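Local coordinates for protein carboxypeptidase A (PDB 1JQG) that probably acts as a zinc-dependent metallocarboxypeptidase that removes C-terminal residues from peptides, here captured as its procarboxypeptidase precursor, at residues Ala104-Ser109 and Phe118-Ser123; Ile214-Ala219 and Ser286-Ile291; Asn220-Val225 and Glu282-Val287; Glu382-Arg387 and Pro399-Gln404. All coordinates share one frame; numbering follows the deposited sequence.

Contact 1. Residues Ala104-Ser109 and Phe118-Ser123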
loop_
_atom_site.group_PDB
_atom_site.type_symbol
_atom_site.label_atom_id
_atom_site.label_comp_id
_atom_site.label_asym_id
_atom_site.label_seq_id
_atom_site.Cartn_x
_atom_site.Cartn_y
_atom_site.Cartn_z
ATOM N N ALA A 104 -17.494 -10.108 13.879
ATOM C CA ALA A 104 -18.681 -9.506 14.463
ATOM C C ALA A 104 -19.179 -8.346 13.608
ATOM O O ALA A 104 -20.369 -8.062 13.488
ATOM C CB ALA A 104 -18.427 -9.096 15.899
ATOM N N ALA A 105 -18.241 -7.642 12.953
ATOM C CA ALA A 105 -18.607 -6.512 12.095
ATOM C C ALA A 105 -19.287 -7.022 10.829
ATOM O O ALA A 105 -20.134 -6.386 10.215
ATOM C CB ALA A 105 -17.399 -5.650 11.758
ATOM N N ALA A 106 -18.863 -8.183 10.363
ATOM C CA ALA A 106 -19.402 -8.782 9.144
ATOM C C ALA A 106 -20.795 -9.353 9.389
ATOM O O ALA A 106 -21.588 -9.460 8.474
ATOM C CB ALA A 106 -18.427 -9.862 8.730
ATOM N N ALA A 107 -21.101 -9.703 10.633
ATOM C CA ALA A 107 -22.365 -10.278 11.021
ATOM C C ALA A 107 -23.449 -9.214 11.127
ATOM O O ALA A 107 -24.630 -9.476 10.855
ATOM C CB ALA A 107 -22.154 -10.935 12.393
ATOM N N LYS A 108 -23.045 -8.014 11.536
ATOM C CA LYS A 108 -23.990 -6.912 11.730
ATOM C C LYS A 108 -24.150 -6.076 10.462
ATOM O O LYS A 108 -25.085 -5.280 10.285
ATOM C CB LYS A 108 -23.515 -6.011 12.881
ATOM C CG LYS A 108 -24.554 -5.483 13.852
ATOM C CD LYS A 108 -24.464 -3.963 13.967
ATOM C CE LYS A 108 -25.341 -3.411 15.087
ATOM N NZ LYS A 108 -26.713 -4.022 15.049
ATOM N N SER A 109 -23.205 -6.208 9.534
ATOM C CA SER A 109 -23.133 -5.417 8.337
ATOM C C SER A 109 -24.313 -5.637 7.390
ATOM O O SER A 109 -24.681 -6.742 7.011
ATOM C CB SER A 109 -21.832 -5.694 7.572
ATOM O OG SER A 109 -21.745 -4.817 6.460
ATOM N N PHE A 118 -18.924 0.582 4.623
ATOM C CA PHE A 118 -17.637 0.871 5.238
ATOM C C PHE A 118 -17.609 0.445 6.710
ATOM O O PHE A 118 -16.949 1.051 7.551
ATOM C CB PHE A 118 -17.264 2.335 5.090
ATOM C CG PHE A 118 -17.263 2.808 3.669
ATOM C CD1 PHE A 118 -18.346 3.408 3.078
ATOM C CD2 PHE A 118 -16.097 2.596 2.923
ATOM C CE1 PHE A 118 -18.287 3.808 1.750
ATOM C CE2 PHE A 118 -16.033 2.995 1.601
ATOM C CZ PHE A 118 -17.128 3.600 1.018
ATOM N N ASP A 119 -18.244 -0.703 7.004
ATOM C CA ASP A 119 -18.228 -1.231 8.368
ATOM C C ASP A 119 -17.624 -2.638 8.453
ATOM O O ASP A 119 -17.715 -3.352 9.472
ATOM C CB ASP A 119 -19.643 -1.218 8.944
ATOM C CG ASP A 119 -20.592 -2.107 8.148
ATOM O OD1 ASP A 119 -21.659 -2.393 8.697
ATOM O OD2 ASP A 119 -20.286 -2.519 7.004
ATOM N N LYS A 120 -16.972 -3.074 7.363
ATOM C CA LYS A 120 -16.268 -4.343 7.389
ATOM C C LYS A 120 -15.245 -4.461 6.273
ATOM O O LYS A 120 -15.253 -3.632 5.377
ATOM C CB LYS A 120 -17.252 -5.519 7.321
ATOM C CG LYS A 120 -17.950 -5.686 5.957
ATOM C CD LYS A 120 -18.709 -7.000 5.950
ATOM C CE LYS A 120 -19.165 -7.375 4.551
ATOM N NZ LYS A 120 -18.067 -8.171 3.890
ATOM N N ILE A 121 -14.395 -5.474 6.311
ATOM C CA ILE A 121 -13.361 -5.693 5.315
ATOM C C ILE A 121 -13.987 -6.636 4.275
ATOM O O ILE A 121 -14.597 -7.655 4.608
ATOM C CB ILE A 121 -12.082 -6.303 5.902
ATOM C CG1 ILE A 121 -11.400 -5.380 6.930
ATOM C CG2 ILE A 121 -11.007 -6.664 4.901
ATOM C CD1 ILE A 121 -11.085 -4.005 6.389
ATOM N N HIS A 122 -13.794 -6.301 3.005
ATOM C CA HIS A 122 -14.344 -7.094 1.914
ATOM C C HIS A 122 -13.272 -7.937 1.231
ATOM O O HIS A 122 -12.156 -7.490 0.960
ATOM C CB HIS A 122 -14.990 -6.139 0.869
ATOM C CG HIS A 122 -15.994 -5.215 1.491
ATOM N ND1 HIS A 122 -17.287 -5.599 1.833
ATOM C CD2 HIS A 122 -15.876 -3.913 1.854
ATOM C CE1 HIS A 122 -17.911 -4.555 2.375
ATOM N NE2 HIS A 122 -17.079 -3.517 2.396
ATOM N N SER A 123 -13.615 -9.157 0.871
ATOM C CA SER A 123 -12.695 -10.081 0.230
ATOM C C SER A 123 -12.522 -9.762 -1.243
ATOM O O SER A 123 -13.207 -8.899 -1.822
ATOM C CB SER A 123 -13.196 -11.525 0.386
ATOM O OG SER A 123 -14.418 -11.688 -0.305
#
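With OG set opposite its backbone N (chi1 -175°), S109 reaches across to D119, whose carboxylate is brought to meet it by a chi1 of 62°, CG lying between the backbone N and the carbonyl carbon. The contact folds the chain back at the C-terminal end of helix 92-108, the helix that in procarboxypeptidases leads from the activation domain toward the enzyme; S109 is the first residue to leave helical geometry. S109 OG donates to D119 OD2 over 2.8 Å, arriving on the syn side of the carboxylate and 22° out of its plane. The same hydroxyl is bonded to S111 N, and these two partners fix its rotation just past the helix end. If D119 were an alanine, the S109 hydroxyl would probably lose its carboxylate mate, leaving the start of the loop less firmly tied to the returning chain. Apolar contacts flank this bond. The K120 chain runs alongside the last turn, its CD lying 3.7 Å from A106 CA and 3.8 Å from S109 CB, before a bend at its end carries NZ to a salt bridge with E126. K120 thereby joins the helix end to the first turn of helix 124-137. A105 also rests on P399, and its CB sits 3.3 Å from D119 O.

Contact 2. Residues Ile214-Ala219 and Ser286-Ile291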
loop_
_atom_site.group_PDB
_atom_site.type_symbol
_atom_site.label_atom_id
_atom_site.label_comp_id
_atom_site.label_asym_id
_atom_site.label_seq_id
_atom_site.Cartn_x
_atom_site.Cartn_y
_atom_site.Cartn_z
ATOM N N ILE A 214 -8.763 6.144 -12.960
ATOM C CA ILE A 214 -8.444 4.746 -13.073
ATOM C C ILE A 214 -8.258 4.291 -11.637
ATOM O O ILE A 214 -7.378 4.780 -10.921
ATOM C CB ILE A 214 -7.185 4.487 -13.908
ATOM C CG1 ILE A 214 -7.435 4.794 -15.397
ATOM C CG2 ILE A 214 -6.716 3.024 -13.768
ATOM C CD1 ILE A 214 -6.232 4.686 -16.310
ATOM N N ILE A 215 -9.049 3.305 -11.197
ATOM C CA ILE A 215 -8.940 2.789 -9.843
ATOM C C ILE A 215 -8.792 1.288 -9.844
ATOM O O ILE A 215 -9.679 0.588 -10.334
ATOM C CB ILE A 215 -10.152 3.221 -8.997
ATOM C CG1 ILE A 215 -10.275 4.761 -8.990
ATOM C CG2 ILE A 215 -10.020 2.690 -7.565
ATOM C CD1 ILE A 215 -11.379 5.321 -8.123
ATOM N N LEU A 216 -7.717 0.809 -9.216
ATOM C CA LEU A 216 -7.437 -0.627 -9.085
ATOM C C LEU A 216 -7.452 -1.020 -7.600
ATOM O O LEU A 216 -6.491 -0.802 -6.850
ATOM C CB LEU A 216 -6.081 -0.960 -9.735
ATOM C CG LEU A 216 -5.546 -2.383 -9.613
ATOM C CD1 LEU A 216 -6.438 -3.421 -10.270
ATOM C CD2 LEU A 216 -4.178 -2.548 -10.265
ATOM N N PRO A 217 -8.580 -1.537 -7.113
ATOM C CA PRO A 217 -8.764 -1.910 -5.714
ATOM C C PRO A 217 -7.783 -2.955 -5.225
ATOM O O PRO A 217 -7.161 -2.817 -4.168
ATOM C CB PRO A 217 -10.214 -2.270 -5.620
ATOM C CG PRO A 217 -10.885 -1.622 -6.815
ATOM C CD PRO A 217 -9.824 -1.686 -7.893
ATOM N N VAL A 218 -7.711 -4.138 -5.823
ATOM C CA VAL A 218 -6.907 -5.259 -5.439
ATOM C C VAL A 218 -5.800 -5.567 -6.442
ATOM O O VAL A 218 -5.924 -6.313 -7.395
ATOM C CB VAL A 218 -7.741 -6.543 -5.248
ATOM C CG1 VAL A 218 -6.896 -7.602 -4.539
ATOM C CG2 VAL A 218 -8.990 -6.251 -4.438
ATOM N N ALA A 219 -4.618 -4.983 -6.194
ATOM C CA ALA A 219 -3.477 -5.139 -7.073
ATOM C C ALA A 219 -2.758 -6.467 -6.912
ATOM O O ALA A 219 -2.097 -6.892 -7.881
ATOM C CB ALA A 219 -2.500 -4.012 -6.864
ATOM N N SER A 286 3.150 -6.415 -14.237
ATOM C CA SER A 286 3.110 -6.258 -15.665
ATOM C C SER A 286 1.809 -5.580 -16.064
ATOM O O SER A 286 1.813 -4.731 -16.929
ATOM C CB SER A 286 3.241 -7.643 -16.367
ATOM O OG SER A 286 4.532 -8.207 -16.189
ATOM N N VAL A 287 0.688 -6.028 -15.465
ATOM C CA VAL A 287 -0.605 -5.466 -15.803
ATOM C C VAL A 287 -0.672 -3.973 -15.454
ATOM O O VAL A 287 -1.265 -3.161 -16.184
ATOM C CB VAL A 287 -1.802 -6.226 -15.179
ATOM C CG1 VAL A 287 -1.796 -7.701 -15.568
ATOM C CG2 VAL A 287 -1.775 -6.147 -13.675
ATOM N N ILE A 288 -0.059 -3.599 -14.333
ATOM C CA ILE A 288 0.022 -2.208 -13.931
ATOM C C ILE A 288 0.830 -1.351 -14.902
ATOM O O ILE A 288 0.438 -0.236 -15.287
ATOM C CB ILE A 288 0.587 -2.035 -12.512
ATOM C CG1 ILE A 288 -0.325 -2.670 -11.462
ATOM C CG2 ILE A 288 0.775 -0.565 -12.169
ATOM C CD1 ILE A 288 0.282 -2.842 -10.085
ATOM N N ARG A 289 1.896 -1.951 -15.412
ATOM C CA ARG A 289 2.755 -1.334 -16.413
ATOM C C ARG A 289 1.975 -1.039 -17.681
ATOM O O ARG A 289 2.024 0.078 -18.189
ATOM C CB ARG A 289 3.941 -2.258 -16.721
ATOM C CG ARG A 289 4.898 -1.701 -17.794
ATOM C CD ARG A 289 5.687 -2.830 -18.453
ATOM N NE ARG A 289 4.811 -3.889 -18.923
ATOM C CZ ARG A 289 5.124 -5.170 -19.089
ATOM N NH1 ARG A 289 6.361 -5.555 -18.824
ATOM N NH2 ARG A 289 4.179 -5.994 -19.513
ATOM N N ASP A 290 1.219 -2.013 -18.162
ATOM C CA ASP A 290 0.401 -1.867 -19.348
ATOM C C ASP A 290 -0.680 -0.804 -19.226
ATOM O O ASP A 290 -0.961 -0.025 -20.153
ATOM C CB ASP A 290 -0.230 -3.217 -19.705
ATOM C CG ASP A 290 0.776 -4.283 -20.058
ATOM O OD1 ASP A 290 1.928 -3.999 -20.450
ATOM O OD2 ASP A 290 0.471 -5.485 -19.971
ATOM N N ILE A 291 -1.294 -0.675 -18.063
ATOM C CA ILE A 291 -2.249 0.395 -17.791
ATOM C C ILE A 291 -1.588 1.780 -17.826
ATOM O O ILE A 291 -2.133 2.680 -18.457
ATOM C CB ILE A 291 -2.910 0.233 -16.403
ATOM C CG1 ILE A 291 -3.604 -1.131 -16.312
ATOM C CG2 ILE A 291 -3.875 1.358 -16.201
ATOM C CD1 ILE A 291 -4.217 -1.491 -14.973
#
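I214 and I291 run past each other in opposite directions, and L216 meets I288 at about a right angle; these two pairs make the tighter part of a wholly apolar contact. I291 offers its CG2 branch, which lies 4.1 Å from I214 CD1 and at the same 4.1 Å from I214 CG2, so that one methyl fits against both branches of the strand residue. L216 has CG anti to its backbone N (chi1 175°), which carries CD2 out to within 4.0 Å of I288 CG1. Beyond the end of the strand the fit slackens: A219 CB approaches I288 CD1 at 4.4 Å. Strand 212-216 belongs to the mixed sheet at the centre of the M14 carboxypeptidase fold, and helix 283-294 covers one of its faces, while I215 and P217 pack against helix 187-200 on the other. Across the helix from the sheet lies its polar side, where D290 is exposed. There R289 grips D290 side-on, NE and NH2 both converging on OD1 from the same face of the carboxylate; NH2 is 3.2 Å from OD1. The side chain of A219 lies about 11 Å from the zinc ion. With methyl and methylene groups alone meeting between strand and helix, shape and burial hold this interface, and the R289-D290 ion pair stays on the far side of the helix.

Contact 3. Residues Asn220-Val225 and Glu282-Val287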
loop_
_atom_site.group_PDB
_atom_site.type_symbol
_atom_site.label_atom_id
_atom_site.label_comp_id
_atom_site.label_asym_id
_atom_site.label_seq_id
_atom_site.Cartn_x
_atom_site.Cartn_y
_atom_site.Cartn_z
ATOM N N ASN A 220 -3.015 -7.135 -5.805
ATOM C CA ASN A 220 -2.399 -8.418 -5.485
ATOM C C ASN A 220 -3.424 -9.431 -4.961
ATOM O O ASN A 220 -3.481 -9.769 -3.786
ATOM C CB ASN A 220 -1.297 -8.166 -4.442
ATOM C CG ASN A 220 -0.429 -9.379 -4.155
ATOM O OD1 ASN A 220 0.337 -9.301 -3.194
ATOM N ND2 ASN A 220 -0.550 -10.446 -4.918
ATOM N N PRO A 221 -4.304 -9.936 -5.813
ATOM C CA PRO A 221 -5.398 -10.831 -5.467
ATOM C C PRO A 221 -4.996 -12.156 -4.842
ATOM O O PRO A 221 -5.561 -12.590 -3.817
ATOM C CB PRO A 221 -6.146 -10.969 -6.787
ATOM C CG PRO A 221 -5.182 -10.698 -7.868
ATOM C CD PRO A 221 -4.334 -9.592 -7.283
ATOM N N ASP A 222 -3.975 -12.823 -5.367
ATOM C CA ASP A 222 -3.462 -14.060 -4.776
ATOM C C ASP A 222 -2.999 -13.912 -3.318
ATOM O O ASP A 222 -3.232 -14.772 -2.439
ATOM C CB ASP A 222 -2.299 -14.603 -5.630
ATOM C CG ASP A 222 -2.699 -15.001 -7.034
ATOM O OD1 ASP A 222 -3.903 -15.145 -7.365
ATOM O OD2 ASP A 222 -1.803 -15.195 -7.902
ATOM N N GLY A 223 -2.227 -12.850 -3.038
ATOM C CA GLY A 223 -1.720 -12.624 -1.689
ATOM C C GLY A 223 -2.859 -12.244 -0.752
ATOM O O GLY A 223 -2.912 -12.610 0.419
ATOM N N TYR A 224 -3.735 -11.356 -1.224
ATOM C CA TYR A 224 -4.869 -10.903 -0.452
ATOM C C TYR A 224 -5.732 -12.091 -0.008
ATOM O O TYR A 224 -6.242 -12.079 1.128
ATOM C CB TYR A 224 -5.688 -9.874 -1.253
ATOM C CG TYR A 224 -6.756 -9.146 -0.457
ATOM C CD1 TYR A 224 -6.430 -8.541 0.749
ATOM C CD2 TYR A 224 -8.061 -9.053 -0.880
ATOM C CE1 TYR A 224 -7.375 -7.871 1.488
ATOM C CE2 TYR A 224 -9.028 -8.383 -0.150
ATOM C CZ TYR A 224 -8.674 -7.793 1.039
ATOM O OH TYR A 224 -9.614 -7.135 1.781
ATOM N N VAL A 225 -5.921 -13.056 -0.899
ATOM C CA VAL A 225 -6.797 -14.201 -0.591
ATOM C C VAL A 225 -6.073 -15.065 0.437
ATOM O O VAL A 225 -6.660 -15.617 1.356
ATOM C CB VAL A 225 -7.178 -14.983 -1.853
ATOM C CG1 VAL A 225 -7.764 -16.381 -1.664
ATOM C CG2 VAL A 225 -8.176 -14.186 -2.706
ATOM N N GLU A 282 6.715 -10.518 -12.719
ATOM C CA GLU A 282 5.422 -10.968 -12.209
ATOM C C GLU A 282 4.293 -10.381 -13.034
ATOM O O GLU A 282 4.435 -9.250 -13.517
ATOM C CB GLU A 282 5.302 -10.581 -10.728
ATOM C CG GLU A 282 6.433 -11.061 -9.871
ATOM C CD GLU A 282 6.835 -12.506 -10.145
ATOM O OE1 GLU A 282 5.925 -13.349 -10.065
ATOM O OE2 GLU A 282 8.065 -12.661 -10.426
ATOM N N PRO A 283 3.219 -11.135 -13.219
ATOM C CA PRO A 283 2.050 -10.701 -13.941
ATOM C C PRO A 283 1.310 -9.535 -13.305
ATOM O O PRO A 283 0.824 -8.664 -14.035
ATOM C CB PRO A 283 1.156 -11.959 -13.972
ATOM C CG PRO A 283 1.527 -12.666 -12.716
ATOM C CD PRO A 283 3.034 -12.496 -12.637
ATOM N N GLU A 284 1.342 -9.435 -11.975
ATOM C CA GLU A 284 0.669 -8.372 -11.255
ATOM C C GLU A 284 1.284 -6.998 -11.561
ATOM O O GLU A 284 0.600 -5.985 -11.724
ATOM C CB GLU A 284 0.690 -8.624 -9.752
ATOM C CG GLU A 284 -0.105 -9.845 -9.304
ATOM C CD GLU A 284 0.676 -11.148 -9.404
ATOM O OE1 GLU A 284 0.061 -12.232 -9.292
ATOM O OE2 GLU A 284 1.883 -11.149 -9.631
ATOM N N SER A 285 2.601 -6.931 -11.587
ATOM C CA SER A 285 3.317 -5.709 -11.904
ATOM C C SER A 285 3.257 -5.394 -13.401
ATOM O O SER A 285 3.290 -4.249 -13.860
ATOM C CB SER A 285 4.768 -5.818 -11.416
ATOM O OG SER A 285 5.429 -6.870 -12.079
ATOM N N SER A 286 3.150 -6.415 -14.237
ATOM C CA SER A 286 3.110 -6.258 -15.665
ATOM C C SER A 286 1.809 -5.580 -16.064
ATOM O O SER A 286 1.813 -4.731 -16.929
ATOM C CB SER A 286 3.241 -7.643 -16.367
ATOM O OG SER A 286 4.532 -8.207 -16.189
ATOM N N VAL A 287 0.688 -6.028 -15.465
ATOM C CA VAL A 287 -0.605 -5.466 -15.803
ATOM C C VAL A 287 -0.672 -3.973 -15.454
ATOM O O VAL A 287 -1.265 -3.161 -16.184
ATOM C CB VAL A 287 -1.802 -6.226 -15.179
ATOM C CG1 VAL A 287 -1.796 -7.701 -15.568
ATOM C CG2 VAL A 287 -1.775 -6.147 -13.675
HETATM O O HOH W 1 -1.855 -11.674 -7.107
HETATM O O HOH W 2 0.860 -14.192 -7.186
#
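E284 OE1 accepts from two waters that lead across to D222, and from the backbone N of F151 as well. One water bridges E284 OE1 to D222 N, with 3.0 Å on each side. The other donates both to E284 OE1 and, over 2.9 Å, to D222 OD2. Between the two carboxylates the direct approach of D222 OD2 to E284 OE1 is 3.8 Å, with their planes 76° apart, so the like charges meet crosswise and water mediates between them. The bend in the E284 chain at chi2 (84°) turns its carboxylate toward this site, where OE2 takes a further bond from N237. D222 has outside partners of its own: its OD1 bonds S150 OG and forms a salt bridge with R154, and its OD2 accepts from E152 N. Both acids sit in the first turns of their helices, 221-228 and 283-294, so the contact joins two helix N termini within the M14 catalytic fold. Those helix starts, together with R154, are likely to ease the burial of two neighbouring negative charges. At the second helix start, E282 occupies the N-cap position, and its carbonyl receives S286 N, S285 OG and S286 OG. The shortest of these runs 2.9 Å from S286 OG to E282 O, the hydroxyl standing 40° above the carbonyl plane.

Contact 4. Residues Glu382-Arg387 and Pro399-Gln404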
loop_
_atom_site.group_PDB
_atom_site.type_symbol
_atom_site.label_atom_id
_atom_site.label_comp_id
_atom_site.label_asym_id
_atom_site.label_seq_id
_atom_site.Cartn_x
_atom_site.Cartn_y
_atom_site.Cartn_z
ATOM N N GLU A 382 1.165 6.269 2.708
ATOM C CA GLU A 382 1.333 5.387 3.853
ATOM C C GLU A 382 0.240 5.780 4.834
ATOM O O GLU A 382 0.481 6.732 5.548
ATOM C CB GLU A 382 2.720 5.525 4.480
ATOM C CG GLU A 382 3.872 5.104 3.567
ATOM C CD GLU A 382 3.937 3.588 3.390
ATOM O OE1 GLU A 382 3.452 2.900 4.309
ATOM O OE2 GLU A 382 4.456 3.076 2.367
ATOM N N LEU A 383 -0.884 5.112 4.815
ATOM C CA LEU A 383 -1.985 5.323 5.725
ATOM C C LEU A 383 -1.668 5.091 7.202
ATOM O O LEU A 383 -0.685 4.469 7.520
ATOM C CB LEU A 383 -3.136 4.358 5.343
ATOM C CG LEU A 383 -3.732 4.578 3.954
ATOM C CD1 LEU A 383 -5.070 3.828 3.839
ATOM C CD2 LEU A 383 -3.870 6.053 3.677
ATOM N N PRO A 384 -2.399 5.734 8.089
ATOM C CA PRO A 384 -2.167 5.724 9.515
ATOM C C PRO A 384 -2.357 4.333 10.076
ATOM O O PRO A 384 -3.256 3.562 9.721
ATOM C CB PRO A 384 -3.215 6.705 10.075
ATOM C CG PRO A 384 -3.542 7.624 8.941
ATOM C CD PRO A 384 -3.476 6.739 7.741
ATOM N N ALA A 385 -1.538 3.980 11.058
ATOM C CA ALA A 385 -1.710 2.780 11.843
ATOM C C ALA A 385 -2.658 3.142 12.988
ATOM O O ALA A 385 -2.228 3.821 13.911
ATOM C CB ALA A 385 -0.370 2.357 12.413
ATOM N N TYR A 386 -3.909 2.730 12.953
ATOM C CA TYR A 386 -4.849 2.979 14.016
ATOM C C TYR A 386 -4.637 2.107 15.258
ATOM O O TYR A 386 -4.626 0.887 15.220
ATOM C CB TYR A 386 -6.282 2.830 13.503
ATOM C CG TYR A 386 -7.332 3.103 14.560
ATOM C CD1 TYR A 386 -8.083 2.120 15.185
ATOM C CD2 TYR A 386 -7.556 4.425 14.931
ATOM C CE1 TYR A 386 -9.033 2.430 16.137
ATOM C CE2 TYR A 386 -8.509 4.750 15.884
ATOM C CZ TYR A 386 -9.238 3.745 16.480
ATOM O OH TYR A 386 -10.196 4.017 17.428
ATOM N N ARG A 387 -4.524 2.775 16.391
ATOM C CA ARG A 387 -4.270 2.151 17.676
ATOM C C ARG A 387 -5.564 1.962 18.466
ATOM O O ARG A 387 -6.570 2.614 18.231
ATOM C CB ARG A 387 -3.262 2.971 18.500
ATOM C CG ARG A 387 -1.993 3.310 17.745
ATOM C CD ARG A 387 -1.132 4.302 18.502
ATOM N NE ARG A 387 -0.444 3.677 19.628
ATOM C CZ ARG A 387 0.872 3.716 19.825
ATOM N NH1 ARG A 387 1.651 4.335 18.950
ATOM N NH2 ARG A 387 1.434 3.136 20.877
ATOM N N PRO A 399 -12.525 -2.305 12.973
ATOM C CA PRO A 399 -13.709 -1.936 12.205
ATOM C C PRO A 399 -14.262 -0.553 12.462
ATOM O O PRO A 399 -15.000 -0.055 11.642
ATOM C CB PRO A 399 -14.692 -3.070 12.551
ATOM C CG PRO A 399 -14.273 -3.565 13.884
ATOM C CD PRO A 399 -12.756 -3.544 13.758
ATOM N N ASP A 400 -13.841 0.170 13.490
ATOM C CA ASP A 400 -14.264 1.510 13.822
ATOM C C ASP A 400 -13.510 2.555 13.029
ATOM O O ASP A 400 -14.003 3.675 12.869
ATOM C CB ASP A 400 -14.075 1.800 15.316
ATOM C CG ASP A 400 -15.033 1.053 16.218
ATOM O OD1 ASP A 400 -16.059 0.459 15.789
ATOM O OD2 ASP A 400 -14.714 1.079 17.438
ATOM N N PHE A 401 -12.378 2.195 12.457
ATOM C CA PHE A 401 -11.555 3.134 11.675
ATOM C C PHE A 401 -11.784 2.980 10.185
ATOM O O PHE A 401 -11.287 3.764 9.383
ATOM C CB PHE A 401 -10.089 2.948 12.053
ATOM C CG PHE A 401 -9.125 3.900 11.426
ATOM C CD1 PHE A 401 -8.092 3.476 10.592
ATOM C CD2 PHE A 401 -9.232 5.255 11.707
ATOM C CE1 PHE A 401 -7.199 4.381 10.048
ATOM C CE2 PHE A 401 -8.330 6.150 11.148
ATOM C CZ PHE A 401 -7.318 5.730 10.317
ATOM N N ILE A 402 -12.545 1.974 9.758
ATOM C CA ILE A 402 -12.738 1.657 8.348
ATOM C C ILE A 402 -13.279 2.812 7.521
ATOM O O ILE A 402 -12.690 3.132 6.466
ATOM C CB ILE A 402 -13.615 0.432 8.155
ATOM C CG1 ILE A 402 -13.059 -0.785 8.887
ATOM C CG2 ILE A 402 -13.795 0.216 6.643
ATOM C CD1 ILE A 402 -13.671 -2.126 8.507
ATOM N N GLU A 403 -14.391 3.405 7.931
ATOM C CA GLU A 403 -14.946 4.558 7.236
ATOM C C GLU A 403 -14.053 5.786 7.322
ATOM O O GLU A 403 -13.944 6.569 6.380
ATOM C CB GLU A 403 -16.354 4.866 7.782
ATOM C CG GLU A 403 -17.062 5.953 6.986
ATOM C CD GLU A 403 -18.515 6.150 7.377
ATOM O OE1 GLU A 403 -19.455 5.702 6.694
ATOM O OE2 GLU A 403 -18.741 6.783 8.423
ATOM N N GLN A 404 -13.460 6.053 8.491
ATOM C CA GLN A 404 -12.640 7.232 8.719
ATOM C C GLN A 404 -11.379 7.148 7.859
ATOM O O GLN A 404 -10.945 8.173 7.350
ATOM C CB GLN A 404 -12.247 7.360 10.190
ATOM C CG GLN A 404 -11.223 8.450 10.496
ATOM C CD GLN A 404 -11.650 9.840 10.106
ATOM O OE1 GLN A 404 -12.817 10.213 9.956
ATOM N NE2 GLN A 404 -10.689 10.750 9.904
#
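Y386 and F401 lie with their ring planes almost parallel, 7° apart, yet slid so far past each other that the rings barely overlap; their centroids are 4.9 Å apart. The offset gives a reciprocal pair of CH-pi contacts in which each residue places its own CB over the partner's ring. Y386 CB stands 3.8 Å from the F401 centroid, and F401 CB stands 3.9 Å from the Y386 centroid, each over the face. Both rings are thrown forward by the same torsion, with CG opposite the backbone N in Y386 (chi1 -179°) and in F401 (chi1 -175°). At the closest point Y386 CB comes within 3.5 Å of F401 CD1. In the M14 fold this pair joins the chain leaving strand 377-383, which carries E382, the predicted proton donor or acceptor, to the segment entering helix 402-421. Further along the F401 ring, its CZ touches P384 CB at 4.2 Å, while P384 O approaches CE1 obliquely at 4.0 Å. With an alanine in place of F401, CB would still lie over the tyrosine ring, but a gap would probably open between P384 CB and Y386 CB, which the phenyl ring now fills. Both P384 and F401 also touch E408 of helix 402-421.

How the contacts relate
From the N terminus, contact 1 closes first, a short loop with eight residues between its segments, at the end of helix 92-108. Contacts 2 and 3 then open in turn, on strand 212-216 and the helix after it, and both close on helix 283-294; contact 3 lies within the span of contact 2, the two overlapping at S286 and V287, and their long excursion contains the C248-C270 disulfide. Contact 4 closes another short loop, between strand 377-383 and helix 402-421. Contact 1 touches contact 4 where F118 and K120 meet I402, and probably bonds to contact 3 through H122 O and Y224 OH. Contacts 2 and 4 reach the same mixed sheet on opposite sides of the chain's centre.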